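Local coordinates for protein beta-lactamase (Escherichia coli, PDB 6PQ9) that probably hydrolyses the ring of beta-lactam antibiotics to substituted beta-amino acids, as an extended-spectrum class A beta-lactamase of a plasmid-borne resistance gene, at residues E51-L56 with L191-Y196; F72-A77 with R142-T147; K149-I154 with G158-S163; I254-L259 with H264-V269. The protein carries 1 engineered substitution. All coordinates share one frame; numbering follows the deposited sequence.

Contacts 1 and 4 lie together on the five-stranded antiparallel sheet, their centres about 9 Å apart, and they touch where Glu51 OE2 reaches His264 N at 2.7 Å. Contacts 2 and 3 lie in the helical part, about 11 Å apart between centres; contact 2 joins helix 70-85 to helix 134-144, and contact 3 folds the chain up to strand 162-163 back against helix 147-156. Helix 185-196 bridges the two regions: Leu191 packs on His73 of contact 2 and on Ile154 of contact 3, while Leu192 meets Ala266 of contact 4. Helix 70-85 begins just after the position of the catalytic serine, here engineered to glycine. The bound aspartic acid lies instead by contact 1, about 5 Å from the side chain of Asp52.

Contact 1 (E51-L56 with L191-Y196); sequences EDNFKL and LLKKFY
Lys193 reaches from helix 185-196 to the turn that precedes strand 55-58 and meets the backbone carbonyl of Asp52, its NZ lying 3.4 Å from Asp52 O in a weak hydrogen bond. The lysine chain is fully stretched: CG stands anti to the backbone N (chi1 171°), and every later torsion is also close to extended, which carries the ammonium group from the helix surface across to the loop. Its stronger polar partner is Gly49 O, just before the turn, and its side chain also touches Leu48 and Ile50. Asn53 takes a marginal place beside the lysine. The two side chains run at about a right angle, with ND2 of Asn53 4.1 Å from NZ of Lys193, a loose approach of two nitrogens.

The carbonyl of Asp52 belongs to a turn with its own internal brace. Phe54 N donates to Asp52 OD1 at 3.0 Å, nearly straight at 164°, and comes to the oxygen from above the carboxylate plane; this is an Asx turn. The carboxylate is thus engaged with the loop itself, and OD1 of Asp52 stays 6.4 Å from NZ of Lys193, too far for an ion pair. Nearby, Glu51 OE2 accepts from His264 N of the hairpin.

Chemically, then, the lysine is held mainly as a donor to backbone carbonyls at an exposed surface. The carboxylate of Asp52 probably contributes no more than a weak, solvent-screened attraction to the ammonium group.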
loop_
_atom_site.group_PDB
_atom_site.type_symbol
_atom_site.label_atom_id
_atom_site.label_comp_id
_atom_site.label_asym_id
_atom_site.label_seq_id
_atom_site.Cartn_x
_atom_site.Cartn_y
_atom_site.Cartn_z
ATOM N N GLU A 51 -14.227 11.955 6.661
ATOM C CA GLU A 51 -15.002 12.654 7.677
ATOM C C GLU A 51 -16.511 12.562 7.475
ATOM O O GLU A 51 -17.262 12.991 8.359
ATOM C CB GLU A 51 -14.578 14.134 7.787
ATOM C CG GLU A 51 -14.417 14.889 6.491
ATOM C CD GLU A 51 -13.116 14.530 5.793
ATOM O OE1 GLU A 51 -12.064 14.640 6.447
ATOM O OE2 GLU A 51 -13.115 14.136 4.608
ATOM N N ASP A 52 -16.974 12.016 6.356
ATOM C CA ASP A 52 -18.352 11.566 6.249
ATOM C C ASP A 52 -18.347 10.055 6.014
ATOM O O ASP A 52 -17.329 9.379 6.199
ATOM C CB ASP A 52 -19.113 12.338 5.168
ATOM C CG ASP A 52 -18.565 12.120 3.780
ATOM O OD1 ASP A 52 -18.163 10.991 3.443
ATOM O OD2 ASP A 52 -18.562 13.095 2.999
ATOM N N ASN A 53 -19.482 9.521 5.586
ATOM C CA ASN A 53 -19.642 8.076 5.509
ATOM C C ASN A 53 -19.928 7.610 4.085
ATOM O O ASN A 53 -20.682 6.664 3.858
ATOM C CB ASN A 53 -20.716 7.609 6.486
ATOM C CG ASN A 53 -20.149 7.391 7.886
ATOM O OD1 ASN A 53 -20.452 8.142 8.819
ATOM N ND2 ASN A 53 -19.292 6.377 8.029
ATOM N N PHE A 54 -19.286 8.251 3.114
ATOM C CA PHE A 54 -19.315 7.762 1.746
ATOM C C PHE A 54 -18.602 6.412 1.623
ATOM O O PHE A 54 -17.522 6.199 2.183
ATOM C CB PHE A 54 -18.675 8.781 0.816
ATOM C CG PHE A 54 -18.710 8.371 -0.602
ATOM C CD1 PHE A 54 -19.825 8.627 -1.371
ATOM C CD2 PHE A 54 -17.646 7.674 -1.162
ATOM C CE1 PHE A 54 -19.876 8.219 -2.686
ATOM C CE2 PHE A 54 -17.688 7.265 -2.474
ATOM C CZ PHE A 54 -18.804 7.540 -3.242
ATOM N N LYS A 55 -19.211 5.499 0.869
ATOM C CA LYS A 55 -18.684 4.149 0.715
ATOM C C LYS A 55 -18.986 3.638 -0.693
ATOM O O LYS A 55 -20.069 3.880 -1.229
ATOM C CB LYS A 55 -19.268 3.206 1.777
ATOM C CG LYS A 55 -18.788 1.760 1.664
ATOM C CD LYS A 55 -19.133 0.930 2.902
ATOM C CE LYS A 55 -20.594 1.085 3.301
ATOM N NZ LYS A 55 -21.506 0.331 2.388
ATOM N N LEU A 56 -18.010 2.956 -1.295
ATOM C CA LEU A 56 -18.187 2.346 -2.608
ATOM C C LEU A 56 -17.317 1.102 -2.701
ATOM O O LEU A 56 -16.138 1.132 -2.326
ATOM C CB LEU A 56 -17.842 3.323 -3.733
ATOM C CG LEU A 56 -17.932 2.785 -5.167
ATOM C CD1 LEU A 56 -18.624 3.757 -6.081
ATOM C CD2 LEU A 56 -16.551 2.503 -5.714
ATOM N N LEU A 191 -8.576 0.287 7.117
ATOM C CA LEU A 191 -7.300 0.527 7.773
ATOM C C LEU A 191 -6.768 1.919 7.453
ATOM O O LEU A 191 -6.316 2.634 8.354
ATOM C CB LEU A 191 -6.304 -0.552 7.368
ATOM C CG LEU A 191 -4.950 -0.448 8.048
ATOM C CD1 LEU A 191 -5.106 -0.550 9.571
ATOM C CD2 LEU A 191 -4.033 -1.542 7.488
ATOM N N LEU A 192 -6.845 2.339 6.186
ATOM C CA LEU A 192 -6.400 3.687 5.837
ATOM C C LEU A 192 -7.141 4.752 6.645
ATOM O O LEU A 192 -6.536 5.726 7.110
ATOM C CB LEU A 192 -6.570 3.935 4.336
ATOM C CG LEU A 192 -5.535 3.279 3.407
ATOM C CD1 LEU A 192 -6.029 3.271 1.969
ATOM C CD2 LEU A 192 -4.141 3.925 3.513
ATOM N N LYS A 193 -8.451 4.583 6.830
ATOM C CA LYS A 193 -9.228 5.603 7.529
ATOM C C LYS A 193 -8.926 5.610 9.033
ATOM O O LYS A 193 -8.808 6.681 9.641
ATOM C CB LYS A 193 -10.715 5.384 7.257
ATOM C CG LYS A 193 -11.653 6.237 8.095
ATOM C CD LYS A 193 -13.084 6.042 7.650
ATOM C CE LYS A 193 -14.030 6.979 8.375
ATOM N NZ LYS A 193 -15.251 7.123 7.558
ATOM N N LYS A 194 -8.802 4.429 9.650
ATOM C CA LYS A 194 -8.344 4.349 11.036
ATOM C C LYS A 194 -6.999 5.048 11.205
ATOM O O LYS A 194 -6.787 5.791 12.173
ATOM C CB LYS A 194 -8.228 2.883 11.468
ATOM C CG LYS A 194 -9.518 2.204 11.833
ATOM C CD LYS A 194 -9.243 0.820 12.405
ATOM C CE LYS A 194 -10.154 0.516 13.585
ATOM N NZ LYS A 194 -11.440 -0.059 13.127
ATOM N N PHE A 195 -6.065 4.789 10.279
ATOM C CA PHE A 195 -4.771 5.462 10.300
ATOM C C PHE A 195 -4.943 6.966 10.151
ATOM O O PHE A 195 -4.431 7.746 10.961
ATOM C CB PHE A 195 -3.868 4.916 9.183
ATOM C CG PHE A 195 -2.771 5.873 8.762
ATOM C CD1 PHE A 195 -1.747 6.214 9.645
ATOM C CD2 PHE A 195 -2.778 6.446 7.491
ATOM C CE1 PHE A 195 -0.733 7.098 9.272
ATOM C CE2 PHE A 195 -1.772 7.332 7.105
ATOM C CZ PHE A 195 -0.745 7.661 8.002
ATOM N N TYR A 196 -5.678 7.390 9.119
ATOM C CA TYR A 196 -5.697 8.805 8.783
ATOM C C TYR A 196 -6.375 9.635 9.864
ATOM O O TYR A 196 -5.933 10.753 10.158
ATOM C CB TYR A 196 -6.378 9.036 7.446
ATOM C CG TYR A 196 -6.084 10.423 6.954
ATOM C CD1 TYR A 196 -4.829 10.735 6.452
ATOM C CD2 TYR A 196 -7.037 11.446 7.038
ATOM C CE1 TYR A 196 -4.528 12.014 6.005
ATOM C CE2 TYR A 196 -6.743 12.740 6.592
ATOM C CZ TYR A 196 -5.476 13.009 6.073
ATOM O OH TYR A 196 -5.134 14.268 5.617
#

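Contact 2 (F72-A77 with R142-T147); sequences FHLALA and RFVGGT
Leu74 and Val144 meet between residues 72-77 and 142-147, with Leu74 CD1 3.9 Å from Val144 CG2 and the leucine meeting the valine at a slant. Val144 places its two methyls on different partners: with CG1 beside the backbone N (chi1 -65°) and so anti to the carbonyl carbon, CG1 is turned to Ala77 and CG2 to Leu74. CG1 of Val144 lies 4.4 Å from CB of Ala77 and 4.0 Å from Ala77 O, so it rests against the helix backbone as well as the small methyl. No hydrogen bond crosses the contact, and the CA atoms of Ala77 and Val144 stand 7.0 Å apart.

Polar interactions serve the chain reversal behind Val144. Gly145, at positive phi (102°), ends the helix in a Schellman motif, its N bonded to Arg142 O at 3.3 Å. Gly146 then occupies the N-cap position of helix 147-156. Charged partners lie outward, where Arg142 forms a salt bridge with Glu99 and the ring of Phe143 takes part in a cation-pi contact with Lys81.

Within the all-helical region of the class A fold, Leu74 is also enclosed by Cys137, Leu140 and Phe141 of helix 134-144 and by Val150 of helix 147-156, while Phe72 and Leu76 pack on helix 185-196.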
loop_
_atom_site.group_PDB
_atom_site.type_symbol
_atom_site.label_atom_id
_atom_site.label_comp_id
_atom_site.label_asym_id
_atom_site.label_seq_id
_atom_site.Cartn_x
_atom_site.Cartn_y
_atom_site.Cartn_z
ATOM N N PHE A 72 2.809 -0.556 4.012
ATOM C CA PHE A 72 2.023 0.341 4.855
ATOM C C PHE A 72 1.629 -0.351 6.154
ATOM O O PHE A 72 1.843 0.186 7.249
ATOM C CB PHE A 72 0.779 0.805 4.085
ATOM C CG PHE A 72 -0.234 1.530 4.926
ATOM C CD1 PHE A 72 0.035 2.801 5.424
ATOM C CD2 PHE A 72 -1.467 0.944 5.215
ATOM C CE1 PHE A 72 -0.914 3.478 6.207
ATOM C CE2 PHE A 72 -2.418 1.619 5.988
ATOM C CZ PHE A 72 -2.143 2.882 6.481
ATOM N N HIS A 73 1.046 -1.548 6.041
ATOM C CA HIS A 73 0.670 -2.331 7.216
ATOM C C HIS A 73 1.868 -2.553 8.120
ATOM O O HIS A 73 1.779 -2.410 9.346
ATOM C CB HIS A 73 0.097 -3.686 6.788
ATOM C CG HIS A 73 -1.019 -3.600 5.792
ATOM N ND1 HIS A 73 -0.883 -2.989 4.565
ATOM C CD2 HIS A 73 -2.287 -4.083 5.832
ATOM C CE1 HIS A 73 -2.020 -3.086 3.895
ATOM N NE2 HIS A 73 -2.888 -3.741 4.644
ATOM N N LEU A 74 2.998 -2.947 7.525
ATOM C CA LEU A 74 4.215 -3.151 8.297
ATOM C C LEU A 74 4.655 -1.859 8.983
ATOM O O LEU A 74 5.082 -1.882 10.146
ATOM C CB LEU A 74 5.313 -3.689 7.387
ATOM C CG LEU A 74 6.721 -3.842 7.972
ATOM C CD1 LEU A 74 6.727 -4.834 9.141
ATOM C CD2 LEU A 74 7.658 -4.288 6.866
ATOM N N ALA A 75 4.531 -0.718 8.294
ATOM C CA ALA A 75 4.939 0.547 8.901
ATOM C C ALA A 75 4.092 0.871 10.135
ATOM O O ALA A 75 4.628 1.310 11.162
ATOM C CB ALA A 75 4.863 1.680 7.875
ATOM N N LEU A 76 2.772 0.652 10.054
ATOM C CA LEU A 76 1.912 0.740 11.238
ATOM C C LEU A 76 2.447 -0.115 12.381
ATOM O O LEU A 76 2.563 0.347 13.521
ATOM C CB LEU A 76 0.485 0.294 10.897
ATOM C CG LEU A 76 -0.297 1.129 9.885
ATOM C CD1 LEU A 76 -1.658 0.515 9.655
ATOM C CD2 LEU A 76 -0.406 2.592 10.308
ATOM N N ALA A 77 2.790 -1.369 12.089
ATOM C CA ALA A 77 3.222 -2.263 13.153
ATOM C C ALA A 77 4.518 -1.780 13.795
ATOM O O ALA A 77 4.671 -1.862 15.022
ATOM C CB ALA A 77 3.373 -3.686 12.619
ATOM N N ARG A 142 11.602 -8.483 10.706
ATOM C CA ARG A 142 12.409 -9.040 11.784
ATOM C C ARG A 142 12.281 -8.208 13.048
ATOM O O ARG A 142 12.177 -8.759 14.152
ATOM C CB ARG A 142 13.876 -9.127 11.348
ATOM C CG ARG A 142 14.193 -10.353 10.511
ATOM C CD ARG A 142 15.375 -10.139 9.583
ATOM N NE ARG A 142 16.650 -10.461 10.224
ATOM C CZ ARG A 142 17.330 -11.599 10.032
ATOM N NH1 ARG A 142 18.500 -11.801 10.652
ATOM N NH2 ARG A 142 16.849 -12.536 9.216
ATOM N N PHE A 143 12.256 -6.876 12.901
ATOM C CA PHE A 143 12.202 -5.992 14.065
ATOM C C PHE A 143 10.909 -6.176 14.850
ATOM O O PHE A 143 10.920 -6.135 16.084
ATOM C CB PHE A 143 12.374 -4.534 13.636
ATOM C CG PHE A 143 12.336 -3.555 14.782
ATOM C CD1 PHE A 143 13.309 -3.593 15.783
ATOM C CD2 PHE A 143 11.335 -2.598 14.868
ATOM C CE1 PHE A 143 13.283 -2.689 16.852
ATOM C CE2 PHE A 143 11.302 -1.683 15.939
ATOM C CZ PHE A 143 12.284 -1.737 16.935
ATOM N N VAL A 144 9.781 -6.381 14.157
ATOM C CA VAL A 144 8.493 -6.511 14.832
ATOM C C VAL A 144 8.118 -7.955 15.132
ATOM O O VAL A 144 7.013 -8.202 15.631
ATOM C CB VAL A 144 7.341 -5.883 14.022
ATOM C CG1 VAL A 144 7.536 -4.390 13.898
ATOM C CG2 VAL A 144 7.201 -6.554 12.653
ATOM N N GLY A 145 8.968 -8.917 14.808
ATOM C CA GLY A 145 8.736 -10.287 15.208
ATOM C C GLY A 145 8.188 -11.225 14.156
ATOM O O GLY A 145 7.832 -12.359 14.496
ATOM N N GLY A 146 8.107 -10.803 12.902
ATOM C CA GLY A 146 7.701 -11.674 11.821
ATOM C C GLY A 146 6.342 -11.295 11.261
ATOM O O GLY A 146 5.633 -10.435 11.783
ATOM N N THR A 147 5.988 -11.978 10.161
ATOM C CA THR A 147 4.753 -11.671 9.441
ATOM C C THR A 147 3.525 -11.902 10.314
ATOM O O THR A 147 2.576 -11.102 10.294
ATOM C CB THR A 147 4.646 -12.517 8.164
ATOM O OG1 THR A 147 5.134 -13.837 8.412
ATOM C CG2 THR A 147 5.442 -11.903 7.040
#

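Contact 3 (K149-I154 with G158-S163); sequences KVHNFI and GVKNIS
His151 and Ile162 meet through a weak hydrogen bond: ND1 of the imidazole donates to Ile162 O at 3.4 Å, bent to 137°, with the oxygen at the ring edge and in its plane. The histidine CG is anti to the backbone N (chi1 161°), which swings the ring from the helix toward the extended chain. A water lies in the same gap and can donate to both backbones, 3.1 Å from His151 O and 2.8 Å from Ile162 O, although other acceptors compete for its protons. Lys160 approaches the ring obliquely, NZ standing 3.6 Å from CE1 of His151; the lysine chain bends twice to come back toward the helix, where its ammonium group is hydrogen-bonded to Ser155 OG.

One helical turn on, the contact becomes apolar. CG2 of Ile154 touches CD1 of Ile162 at 3.6 Å, the two side chains crossing at about a right angle, and the same methyl lies 4.4 Å from CB of Val159.

This pairing is made by a sharp helix-to-strand reversal. Gly158 leaves helix 147-156 through a Schellman motif at positive phi (82°), and the chain runs back beside the helix to strand 162-163, an edge of the small three-stranded antiparallel sheet.

Further out, Ser163 pairs through its backbone with Trp182 of strand 182-183, and its OG donates to Thr180 O, ahead of that strand. Helix 185-196 backs the apolar half, with Ala187 under Val159 and Ile162, and Leu191 against Ile154.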
loop_
_atom_site.group_PDB
_atom_site.type_symbol
_atom_site.label_atom_id
_atom_site.label_comp_id
_atom_site.label_asym_id
_atom_site.label_seq_id
_atom_site.Cartn_x
_atom_site.Cartn_y
_atom_site.Cartn_z
ATOM N N LYS A 149 3.184 -11.578 13.469
ATOM C CA LYS A 149 3.014 -10.464 14.400
ATOM C C LYS A 149 2.289 -9.301 13.742
ATOM O O LYS A 149 1.416 -8.679 14.360
ATOM C CB LYS A 149 4.366 -9.986 14.934
ATOM C CG LYS A 149 5.044 -10.898 15.941
ATOM C CD LYS A 149 4.046 -11.607 16.833
ATOM C CE LYS A 149 4.683 -12.063 18.138
ATOM N NZ LYS A 149 4.693 -10.961 19.160
ATOM N N VAL A 150 2.648 -8.974 12.492
ATOM C CA VAL A 150 1.950 -7.900 11.794
ATOM C C VAL A 150 0.497 -8.293 11.548
ATOM O O VAL A 150 -0.417 -7.466 11.688
ATOM C CB VAL A 150 2.672 -7.522 10.479
ATOM C CG1 VAL A 150 2.015 -6.295 9.847
ATOM C CG2 VAL A 150 4.151 -7.239 10.724
ATOM N N HIS A 151 0.257 -9.559 11.183
ATOM C CA HIS A 151 -1.114 -10.016 10.957
ATOM C C HIS A 151 -1.960 -9.882 12.218
ATOM O O HIS A 151 -3.112 -9.437 12.158
ATOM C CB HIS A 151 -1.140 -11.469 10.484
ATOM C CG HIS A 151 -2.477 -12.119 10.673
ATOM N ND1 HIS A 151 -3.488 -12.026 9.737
ATOM C CD2 HIS A 151 -2.989 -12.830 11.711
ATOM C CE1 HIS A 151 -4.556 -12.666 10.182
ATOM N NE2 HIS A 151 -4.282 -13.158 11.378
ATOM N N ASN A 152 -1.406 -10.283 13.366
ATOM C CA ASN A 152 -2.123 -10.154 14.629
ATOM C C ASN A 152 -2.410 -8.697 14.960
ATOM O O ASN A 152 -3.511 -8.359 15.411
ATOM C CB ASN A 152 -1.321 -10.794 15.758
ATOM C CG ASN A 152 -1.184 -12.292 15.595
ATOM O OD1 ASN A 152 -2.028 -12.947 14.967
ATOM N ND2 ASN A 152 -0.118 -12.849 16.160
ATOM N N PHE A 153 -1.422 -7.820 14.754
ATOM C CA PHE A 153 -1.598 -6.408 15.085
ATOM C C PHE A 153 -2.722 -5.781 14.261
ATOM O O PHE A 153 -3.547 -5.025 14.787
ATOM C CB PHE A 153 -0.272 -5.675 14.877
ATOM C CG PHE A 153 -0.422 -4.196 14.695
ATOM C CD1 PHE A 153 -0.564 -3.363 15.794
ATOM C CD2 PHE A 153 -0.429 -3.637 13.421
ATOM C CE1 PHE A 153 -0.705 -2.012 15.632
ATOM C CE2 PHE A 153 -0.584 -2.284 13.254
ATOM C CZ PHE A 153 -0.712 -1.466 14.364
ATOM N N ILE A 154 -2.769 -6.093 12.964
ATOM C CA ILE A 154 -3.827 -5.586 12.102
ATOM C C ILE A 154 -5.178 -6.155 12.528
ATOM O O ILE A 154 -6.191 -5.443 12.541
ATOM C CB ILE A 154 -3.501 -5.920 10.631
ATOM C CG1 ILE A 154 -2.129 -5.346 10.237
ATOM C CG2 ILE A 154 -4.630 -5.472 9.679
ATOM C CD1 ILE A 154 -2.063 -3.803 10.075
ATOM N N GLY A 158 -9.265 -4.681 14.610
ATOM C CA GLY A 158 -10.616 -4.898 14.138
ATOM C C GLY A 158 -10.784 -4.759 12.646
ATOM O O GLY A 158 -11.869 -4.380 12.189
ATOM N N VAL A 159 -9.730 -5.019 11.872
ATOM C CA VAL A 159 -9.795 -5.073 10.416
ATOM C C VAL A 159 -9.504 -6.513 10.019
ATOM O O VAL A 159 -8.380 -6.999 10.196
ATOM C CB VAL A 159 -8.801 -4.105 9.758
ATOM C CG1 VAL A 159 -9.082 -3.976 8.260
ATOM C CG2 VAL A 159 -8.834 -2.750 10.451
ATOM N N LYS A 160 -10.510 -7.209 9.506
ATOM C CA LYS A 160 -10.316 -8.583 9.075
ATOM C C LYS A 160 -10.149 -8.625 7.560
ATOM O O LYS A 160 -10.305 -7.616 6.864
ATOM C CB LYS A 160 -11.478 -9.471 9.557
ATOM C CG LYS A 160 -11.346 -11.024 9.282
ATOM C CD LYS A 160 -9.916 -11.679 9.435
ATOM C CE LYS A 160 -9.282 -11.487 10.811
ATOM N NZ LYS A 160 -8.067 -12.322 10.933
ATOM N N ASN A 161 -9.770 -9.807 7.071
ATOM C CA ASN A 161 -9.637 -10.135 5.660
ATOM C C ASN A 161 -8.367 -9.521 5.100
ATOM O O ASN A 161 -8.329 -9.090 3.941
ATOM C CB ASN A 161 -10.863 -9.684 4.866
ATOM C CG ASN A 161 -12.082 -10.540 5.142
ATOM O OD1 ASN A 161 -11.993 -11.591 5.783
ATOM N ND2 ASN A 161 -13.232 -10.090 4.662
ATOM N N ILE A 162 -7.321 -9.483 5.916
ATOM C CA ILE A 162 -5.970 -9.216 5.446
ATOM C C ILE A 162 -5.122 -10.407 5.848
ATOM O O ILE A 162 -5.051 -10.751 7.031
ATOM C CB ILE A 162 -5.397 -7.905 6.013
ATOM C CG1 ILE A 162 -6.284 -6.713 5.619
ATOM C CG2 ILE A 162 -3.953 -7.702 5.519
ATOM C CD1 ILE A 162 -5.896 -5.378 6.292
ATOM N N SER A 163 -4.497 -11.047 4.872
ATOM C CA SER A 163 -3.582 -12.151 5.126
ATOM C C SER A 163 -2.159 -11.670 4.865
ATOM O O SER A 163 -1.855 -11.178 3.772
ATOM C CB SER A 163 -3.937 -13.350 4.249
ATOM O OG SER A 163 -2.976 -14.383 4.320
HETATM O O HOH W 1 -4.260 -9.303 9.280
#

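Contact 4 (I254-L259 with H264-V269); sequences IGIITL and HFAIAV
Ile257 and Phe265 pack closely on the buried side of this antiparallel beta hairpin. CB of Ile257 sits over one face of the Phe265 ring, 4.0 Å from its centroid and 24° off the normal, a CH-pi contact. The ring CG takes the position between backbone N and carbonyl carbon (chi1 61°), which lays the ring beside the isoleucine, the two side chains pointing the same way. CG of Leu259 meets the ring in plane at its edge, and Leu259 CD2 adds a touch of 3.8 Å to Phe265 CE1. Ile267 continues this layer, its CG2 4.2 Å from CG1 of Ile257.

Backbone bonds hold the strands in register. Gly255 and Ile267 exchange two bonds, each 2.9 Å between N of one and O of the other, and Ile257 and Phe265 also exchange two, slightly longer ones. On the other face, CG2 of Ile254 packs on CB of Ala268 at 3.7 Å, and Ile256 CG2 rests on His264 CB.

Toward the turn the packing is less enclosed. Thr258 and His264, both partly exposed, run side by side, and Thr258 OG1 comes to the imidazole edge at 3.1 Å from CD2 of His264 and is weakly hydrogen-bonded to Val232 O. The same imidazole also meets the ring of Tyr196, the planes at about 50°.

The hairpin lies within the five-stranded sheet, between strands 233-239 and 42-49. Helix 278-297 covers the face of Ile257 and Phe265 through Trp293 and Leu296, whereas helix 185-196 covers the face of Ile254, Ile256, Ala266 and Ala268.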
loop_
_atom_site.group_PDB
_atom_site.type_symbol
_atom_site.label_atom_id
_atom_site.label_comp_id
_atom_site.label_asym_id
_atom_site.label_seq_id
_atom_site.Cartn_x
_atom_site.Cartn_y
_atom_site.Cartn_z
ATOM N N ILE A 254 -2.893 2.428 -3.133
ATOM C CA ILE A 254 -3.829 2.677 -2.037
ATOM C C ILE A 254 -3.429 3.970 -1.335
ATOM O O ILE A 254 -2.242 4.290 -1.235
ATOM C CB ILE A 254 -3.856 1.506 -1.026
ATOM C CG1 ILE A 254 -2.580 1.492 -0.186
ATOM C CG2 ILE A 254 -3.973 0.169 -1.741
ATOM C CD1 ILE A 254 -2.636 0.588 0.998
ATOM N N GLY A 255 -4.403 4.722 -0.839
ATOM C CA GLY A 255 -4.036 5.900 -0.076
ATOM C C GLY A 255 -5.210 6.800 0.260
ATOM O O GLY A 255 -6.379 6.415 0.144
ATOM N N ILE A 256 -4.855 8.016 0.688
ATOM C CA ILE A 256 -5.789 9.064 1.094
ATOM C C ILE A 256 -5.570 10.270 0.197
ATOM O O ILE A 256 -4.443 10.772 0.096
ATOM C CB ILE A 256 -5.587 9.476 2.561
ATOM C CG1 ILE A 256 -5.642 8.248 3.477
ATOM C CG2 ILE A 256 -6.578 10.569 2.943
ATOM C CD1 ILE A 256 -4.263 7.757 3.874
ATOM N N ILE A 257 -6.653 10.756 -0.415
ATOM C CA ILE A 257 -6.626 11.873 -1.353
ATOM C C ILE A 257 -7.355 13.057 -0.729
ATOM O O ILE A 257 -8.343 12.877 -0.008
ATOM C CB ILE A 257 -7.255 11.451 -2.695
ATOM C CG1 ILE A 257 -6.570 10.174 -3.177
ATOM C CG2 ILE A 257 -7.193 12.585 -3.736
ATOM C CD1 ILE A 257 -6.596 10.009 -4.647
ATOM N N THR A 258 -6.852 14.266 -0.984
ATOM C CA THR A 258 -7.452 15.492 -0.467
ATOM C C THR A 258 -8.304 16.132 -1.556
ATOM O O THR A 258 -7.810 16.415 -2.655
ATOM C CB THR A 258 -6.387 16.474 0.022
ATOM O OG1 THR A 258 -5.428 15.782 0.838
ATOM C CG2 THR A 258 -7.040 17.612 0.837
ATOM N N LEU A 259 -9.578 16.354 -1.250
ATOM C CA LEU A 259 -10.491 16.976 -2.192
ATOM C C LEU A 259 -10.282 18.485 -2.205
ATOM O O LEU A 259 -9.665 19.041 -1.290
ATOM C CB LEU A 259 -11.930 16.641 -1.822
ATOM C CG LEU A 259 -12.368 15.184 -2.003
ATOM C CD1 LEU A 259 -13.419 14.824 -0.946
ATOM C CD2 LEU A 259 -12.906 14.938 -3.426
ATOM N N HIS A 264 -11.226 14.590 2.707
ATOM C CA HIS A 264 -10.395 13.475 2.267
ATOM C C HIS A 264 -11.244 12.228 2.022
ATOM O O HIS A 264 -12.343 12.084 2.561
ATOM C CB HIS A 264 -9.292 13.163 3.302
ATOM C CG HIS A 264 -8.430 14.342 3.634
ATOM N ND1 HIS A 264 -8.732 15.223 4.650
ATOM C CD2 HIS A 264 -7.284 14.797 3.074
ATOM C CE1 HIS A 264 -7.813 16.171 4.702
ATOM N NE2 HIS A 264 -6.926 15.940 3.751
ATOM N N PHE A 265 -10.713 11.317 1.198
ATOM C CA PHE A 265 -11.253 9.970 1.072
ATOM C C PHE A 265 -10.124 8.955 0.943
ATOM O O PHE A 265 -9.081 9.242 0.356
ATOM C CB PHE A 265 -12.227 9.838 -0.116
ATOM C CG PHE A 265 -11.626 10.118 -1.477
ATOM C CD1 PHE A 265 -11.543 11.421 -1.970
ATOM C CD2 PHE A 265 -11.206 9.072 -2.298
ATOM C CE1 PHE A 265 -11.013 11.685 -3.242
ATOM C CE2 PHE A 265 -10.689 9.322 -3.575
ATOM C CZ PHE A 265 -10.593 10.627 -4.046
ATOM N N ALA A 266 -10.327 7.776 1.529
ATOM C CA ALA A 266 -9.409 6.654 1.369
ATOM C C ALA A 266 -9.881 5.773 0.216
ATOM O O ALA A 266 -11.079 5.501 0.074
ATOM C CB ALA A 266 -9.326 5.833 2.656
ATOM N N ILE A 267 -8.939 5.343 -0.618
ATOM C CA ILE A 267 -9.248 4.589 -1.825
ATOM C C ILE A 267 -8.173 3.531 -2.018
ATOM O O ILE A 267 -6.995 3.765 -1.726
ATOM C CB ILE A 267 -9.348 5.507 -3.059
ATOM C CG1 ILE A 267 -9.651 4.698 -4.326
ATOM C CG2 ILE A 267 -8.054 6.297 -3.238
ATOM C CD1 ILE A 267 -9.956 5.553 -5.549
ATOM N N ALA A 268 -8.591 2.358 -2.491
ATOM C CA ALA A 268 -7.697 1.255 -2.803
ATOM C C ALA A 268 -8.144 0.657 -4.125
ATOM O O ALA A 268 -9.335 0.384 -4.300
ATOM C CB ALA A 268 -7.714 0.194 -1.699
ATOM N N VAL A 269 -7.207 0.492 -5.063
ATOM C CA VAL A 269 -7.470 -0.171 -6.340
ATOM C C VAL A 269 -6.454 -1.293 -6.525
ATOM O O VAL A 269 -5.241 -1.046 -6.487
ATOM C CB VAL A 269 -7.428 0.802 -7.536
ATOM C CG1 VAL A 269 -7.839 0.066 -8.841
ATOM C CG2 VAL A 269 -8.341 2.012 -7.284
#